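Local coordinates for putative carboxynorspermidine decarboxylase protein (Sinorhizobium meliloti, PDB 3MT1), which probably decarboxylates carboxynorspermidine and carboxyspermidine with pyridoxal 5'-phosphate, yielding norspermidine and spermidine for polyamine biosynthesis, at residues T4-D10 with S239-T245; N282-Y288 with F304-L310. All coordinates share one frame; numbering follows the deposited sequence.

Interaction 1. Residues T4-D10 with S239-T245; sequences TPYYLID and STTLEVT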
# COMPACT_ATOMS: atom_id res chain seq x y z
N THR B 4 17.58 0.71 11.47
CA THR B 4 16.19 1.05 11.35
C THR B 4 15.88 1.30 9.87
O THR B 4 16.78 1.53 9.09
CB THR B 4 15.78 2.22 12.25
OG1 THR B 4 16.63 3.33 12.02
CG2 THR B 4 15.89 1.82 13.68
N PRO B 5 14.62 1.20 9.46
CA PRO B 5 13.49 0.77 10.27
C PRO B 5 13.41 -0.74 10.30
O PRO B 5 13.90 -1.42 9.37
CB PRO B 5 12.29 1.33 9.49
CG PRO B 5 12.71 1.34 8.07
CD PRO B 5 14.20 1.67 8.12
N TYR B 6 12.81 -1.27 11.35
CA TYR B 6 12.41 -2.67 11.37
C TYR B 6 11.17 -2.85 12.27
O TYR B 6 10.91 -2.03 13.18
CB TYR B 6 13.57 -3.58 11.82
CG TYR B 6 14.23 -3.18 13.12
CD1 TYR B 6 13.77 -3.66 14.34
CD2 TYR B 6 15.32 -2.31 13.13
CE1 TYR B 6 14.39 -3.30 15.54
CE2 TYR B 6 15.93 -1.94 14.33
CZ TYR B 6 15.45 -2.43 15.52
OH TYR B 6 16.05 -2.06 16.70
N TYR B 7 10.39 -3.90 11.98
CA TYR B 7 9.27 -4.29 12.82
C TYR B 7 9.84 -5.27 13.82
O TYR B 7 10.49 -6.25 13.42
CB TYR B 7 8.22 -5.03 11.99
CG TYR B 7 7.58 -4.27 10.84
CD1 TYR B 7 7.97 -4.52 9.52
CD2 TYR B 7 6.52 -3.38 11.05
CE1 TYR B 7 7.39 -3.86 8.44
CE2 TYR B 7 5.91 -2.70 9.98
CZ TYR B 7 6.35 -2.94 8.67
OH TYR B 7 5.78 -2.29 7.57
N LEU B 8 9.61 -5.04 15.11
CA LEU B 8 10.19 -5.93 16.12
C LEU B 8 9.10 -6.71 16.81
O LEU B 8 8.26 -6.16 17.52
CB LEU B 8 11.00 -5.13 17.14
CG LEU B 8 11.75 -5.86 18.26
CD1 LEU B 8 12.59 -6.95 17.74
CD2 LEU B 8 12.65 -4.89 19.06
N ILE B 9 9.06 -8.00 16.57
CA ILE B 9 8.06 -8.80 17.19
C ILE B 9 8.59 -9.33 18.51
O ILE B 9 9.57 -10.08 18.54
CB ILE B 9 7.63 -9.95 16.28
CG1 ILE B 9 6.99 -9.38 15.00
CG2 ILE B 9 6.70 -10.93 17.05
CD1 ILE B 9 7.05 -10.38 13.80
N ASP B 10 7.95 -8.92 19.60
CA ASP B 10 8.36 -9.33 20.92
C ASP B 10 7.83 -10.74 21.27
O ASP B 10 6.64 -10.94 21.54
CB ASP B 10 7.95 -8.29 22.00
CG ASP B 10 8.46 -8.67 23.40
OD1 ASP B 10 9.41 -8.02 23.91
OD2 ASP B 10 7.93 -9.66 24.00
N SER B 239 2.00 -6.53 20.52
CA SER B 239 3.08 -7.48 20.52
C SER B 239 4.29 -6.95 19.81
O SER B 239 5.40 -7.41 20.07
CB SER B 239 2.69 -8.78 19.83
OG SER B 239 2.81 -8.63 18.43
N THR B 240 4.06 -6.01 18.89
CA THR B 240 5.08 -5.64 17.93
C THR B 240 5.25 -4.13 17.84
O THR B 240 4.30 -3.40 17.93
CB THR B 240 4.67 -6.20 16.54
OG1 THR B 240 4.48 -7.62 16.64
CG2 THR B 240 5.71 -5.87 15.44
N THR B 241 6.49 -3.68 17.63
CA THR B 241 6.76 -2.25 17.41
C THR B 241 7.40 -2.01 16.04
O THR B 241 8.00 -2.93 15.46
CB THR B 241 7.70 -1.70 18.49
OG1 THR B 241 8.86 -2.55 18.56
CG2 THR B 241 6.99 -1.66 19.89
N LEU B 242 7.27 -0.79 15.52
CA LEU B 242 8.07 -0.35 14.38
C LEU B 242 9.17 0.60 14.88
O LEU B 242 8.88 1.72 15.29
CB LEU B 242 7.19 0.32 13.28
CG LEU B 242 7.89 0.98 12.07
CD1 LEU B 242 8.85 0.02 11.33
CD2 LEU B 242 6.92 1.72 11.08
N GLU B 243 10.43 0.15 14.83
CA GLU B 243 11.57 0.94 15.29
C GLU B 243 12.11 1.93 14.24
O GLU B 243 12.48 1.51 13.14
CB GLU B 243 12.67 -0.01 15.74
CG GLU B 243 12.21 -1.01 16.81
CD GLU B 243 11.70 -0.34 18.10
OE1 GLU B 243 12.32 0.66 18.59
OE2 GLU B 243 10.68 -0.82 18.63
N VAL B 244 12.18 3.22 14.58
CA VAL B 244 12.70 4.22 13.62
C VAL B 244 13.71 5.23 14.25
O VAL B 244 13.82 5.34 15.47
CB VAL B 244 11.58 5.05 12.91
CG1 VAL B 244 10.55 4.14 12.23
CG2 VAL B 244 10.89 6.00 13.89
N THR B 245 14.43 5.95 13.39
CA THR B 245 15.42 6.91 13.79
C THR B 245 14.97 8.25 13.27
O THR B 245 14.35 8.33 12.23
CB THR B 245 16.81 6.54 13.21
OG1 THR B 245 17.21 5.26 13.71
CG2 THR B 245 17.86 7.50 13.66
O HOH W 1 8.40 -5.16 19.95

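Interaction 2. Residues N282-Y288 with F304-L310; sequences NEGSHSY and FRFAEEL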
# COMPACT_ATOMS: atom_id res chain seq x y z
N ASN B 282 3.27 9.19 26.13
CA ASN B 282 3.04 10.31 25.24
C ASN B 282 3.02 11.57 26.08
O ASN B 282 2.00 12.28 26.16
CB ASN B 282 1.80 10.13 24.35
CG ASN B 282 1.73 11.17 23.27
OD1 ASN B 282 2.72 11.80 22.93
ND2 ASN B 282 0.54 11.37 22.73
N GLU B 283 4.14 11.82 26.75
CA GLU B 283 4.21 12.83 27.80
C GLU B 283 5.45 13.70 27.67
O GLU B 283 6.38 13.35 26.95
CB GLU B 283 4.19 12.20 29.19
CG GLU B 283 2.87 11.55 29.60
CD GLU B 283 1.68 12.52 29.62
OE1 GLU B 283 1.89 13.76 29.53
OE2 GLU B 283 0.52 12.04 29.71
N GLY B 284 5.44 14.81 28.39
CA GLY B 284 6.50 15.79 28.31
C GLY B 284 6.01 17.05 27.63
O GLY B 284 4.84 17.13 27.22
N SER B 285 6.89 18.03 27.50
CA SER B 285 6.50 19.32 26.95
C SER B 285 7.27 19.72 25.70
O SER B 285 7.51 20.91 25.48
CB SER B 285 6.61 20.40 28.04
OG SER B 285 7.87 20.35 28.67
N HIS B 286 7.67 18.74 24.89
CA HIS B 286 8.13 19.01 23.53
C HIS B 286 7.25 18.31 22.54
O HIS B 286 7.38 17.12 22.32
CB HIS B 286 9.59 18.61 23.32
CG HIS B 286 10.54 19.52 24.01
ND1 HIS B 286 10.93 19.34 25.32
CD2 HIS B 286 11.12 20.67 23.60
CE1 HIS B 286 11.74 20.32 25.68
NE2 HIS B 286 11.87 21.15 24.66
N SER B 287 6.33 19.06 21.95
CA SER B 287 5.36 18.50 21.04
C SER B 287 5.88 18.50 19.61
O SER B 287 6.26 19.54 19.05
CB SER B 287 4.01 19.23 21.16
OG SER B 287 2.93 18.29 21.17
N TYR B 288 5.93 17.29 19.04
CA TYR B 288 6.49 17.06 17.71
C TYR B 288 5.47 16.47 16.76
O TYR B 288 4.74 15.53 17.12
CB TYR B 288 7.70 16.12 17.76
CG TYR B 288 9.00 16.78 18.14
CD1 TYR B 288 9.94 17.11 17.17
CD2 TYR B 288 9.31 17.05 19.47
CE1 TYR B 288 11.16 17.71 17.51
CE2 TYR B 288 10.51 17.64 19.83
CZ TYR B 288 11.43 17.98 18.85
OH TYR B 288 12.63 18.58 19.22
N PHE B 304 3.17 14.15 18.78
CA PHE B 304 3.40 13.54 20.06
C PHE B 304 4.12 14.43 21.04
O PHE B 304 4.74 15.42 20.68
CB PHE B 304 4.14 12.22 19.91
CG PHE B 304 3.41 11.22 19.08
CD1 PHE B 304 2.31 10.57 19.60
CD2 PHE B 304 3.79 10.98 17.76
CE1 PHE B 304 1.61 9.67 18.83
CE2 PHE B 304 3.09 10.08 16.99
CZ PHE B 304 1.99 9.42 17.53
N ARG B 305 3.98 14.07 22.30
CA ARG B 305 4.77 14.63 23.37
C ARG B 305 6.00 13.75 23.65
O ARG B 305 5.97 12.51 23.55
CB ARG B 305 3.90 14.82 24.62
CG ARG B 305 3.04 16.05 24.58
CD ARG B 305 1.83 15.94 25.49
NE ARG B 305 1.33 17.26 25.85
CZ ARG B 305 0.04 17.57 25.99
NH1 ARG B 305 -0.90 16.64 25.77
NH2 ARG B 305 -0.32 18.81 26.33
N PHE B 306 7.10 14.44 23.94
CA PHE B 306 8.36 13.86 24.34
C PHE B 306 8.84 14.70 25.51
O PHE B 306 8.38 15.83 25.71
CB PHE B 306 9.35 13.93 23.19
CG PHE B 306 8.89 13.17 21.97
CD1 PHE B 306 9.15 11.81 21.85
CD2 PHE B 306 8.19 13.81 20.95
CE1 PHE B 306 8.72 11.09 20.74
CE2 PHE B 306 7.75 13.11 19.84
CZ PHE B 306 8.02 11.75 19.73
N ALA B 307 9.74 14.13 26.31
CA ALA B 307 10.23 14.80 27.52
C ALA B 307 11.42 15.70 27.16
O ALA B 307 11.58 16.78 27.73
CB ALA B 307 10.60 13.78 28.54
N GLU B 308 12.23 15.24 26.20
CA GLU B 308 13.43 15.95 25.72
C GLU B 308 13.37 16.23 24.23
O GLU B 308 12.94 15.38 23.43
CB GLU B 308 14.72 15.15 25.97
CG GLU B 308 14.81 14.42 27.29
CD GLU B 308 14.13 13.06 27.24
OE1 GLU B 308 13.62 12.71 26.15
OE2 GLU B 308 14.10 12.36 28.28
N GLU B 309 13.85 17.42 23.88
CA GLU B 309 14.14 17.80 22.51
C GLU B 309 14.72 16.63 21.70
O GLU B 309 15.70 15.99 22.12
CB GLU B 309 15.12 18.96 22.53
CG GLU B 309 15.05 19.85 21.32
CD GLU B 309 16.35 20.56 21.04
OE1 GLU B 309 17.29 20.48 21.86
OE2 GLU B 309 16.43 21.20 19.97
N LEU B 310 14.12 16.36 20.54
CA LEU B 310 14.57 15.29 19.67
C LEU B 310 15.76 15.70 18.81
O LEU B 310 15.79 16.81 18.25
CB LEU B 310 13.44 14.82 18.74
CG LEU B 310 12.27 14.05 19.31
CD1 LEU B 310 11.35 13.70 18.16
CD2 LEU B 310 12.73 12.79 20.06

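Interaction 1. Residues T4-D10 with S239-T245
Y6 faces E243 and L8 faces T241 as antiparallel hydrogen-bonded pairs. E243 N donates to Y6 O at 2.8 Å, while the return bond from Y6 N is weak. L8 N reaches T241 O at 2.7 Å and T241 N answers at L8 O. D10 N extends the ladder to S239 O, where D10 caps the next helix through K13 N. Among side-chain bonds, T245 OG1 donates to T4 OG1 at 2.6 Å, and T4 OG1 also bonds to D260. A water donates to L8 O (2.6 Å) and to T241 OG1, whose own proton goes to the anti lone pair of E243 OE2. The other oxygen, E243 OE1, makes a salt bridge to R315 and a hydrogen bond to S317. Apolar contact is led by E243 CB, set over the Y6 ring face 3.8 Å from its centroid; Y6 CG sits between its backbone N and carbonyl carbon (chi1 53°), which turns the ring back over the strand pair. On the other sheet face L242 CD1 lies over the rim of the Y7 ring, and I9 and T240 run side by side. The N-terminal strand is built into the C-terminal beta domain, as in fold-type III pyridoxal phosphate decarboxylases.

Interaction 2. Residues N282-Y288 with F304-L310
F304 O is gripped by the backbone of two successive residues: Y288 N donates at 2.8 Å, and S287 CA makes a C-H contact at 3.2 Å, with a weak bond from S287 OG. F304 N returns the pairing to Y288 O at 2.7 Å. Next along, R305 N donates to N282 OD1 at 2.7 Å; with chi1 at -170° the N282 side chain extends opposite its own backbone nitrogen and carries OD1 to the strand, at the edge of the F304 ring. Nearer the hairpin's open end, F306 is matched by two residues, S285 and H286, a classic beta bulge in which H286 N makes the bond to F306 O. Apolar contact gathers round the Y288 ring. L310 CD1 sits over the centre of one ring face, 3.9 Å from the Y288 centroid, and the phenol is fixed at its far end by L310 N, which donates to Y288 OH at 3.0 Å. Y288 CB touches F306 CE2 at 3.7 Å, the two rings lying oblique with planes 82° apart. F304 and F306 also pack on I290 and V279. Strands 286-291 and 300-306 form a bulged antiparallel beta hairpin of the C-terminal beta domain.

In the fold
Both interactions belong to one mixed sheet of the C-terminal beta domain, beside the closed parallel barrel; their centres are about 20 Å apart and they do not touch. Interaction 1 is buried and joins strands distant in sequence, its segments separated by the whole barrel; strand 6-10 also pairs in parallel with 339-343. Interaction 2 lies farther out, about 31 Å from the chain centre, is partly exposed, and ties neighbouring strands of one hairpin. Strand 255-259 connects them, pairing with both 240-251 and 286-291. The chemistry follows: a regular ladder with hydroxyls and a carboxylate in the first, aromatic packing beside a bulged, more exposed part of the hairpin in the second.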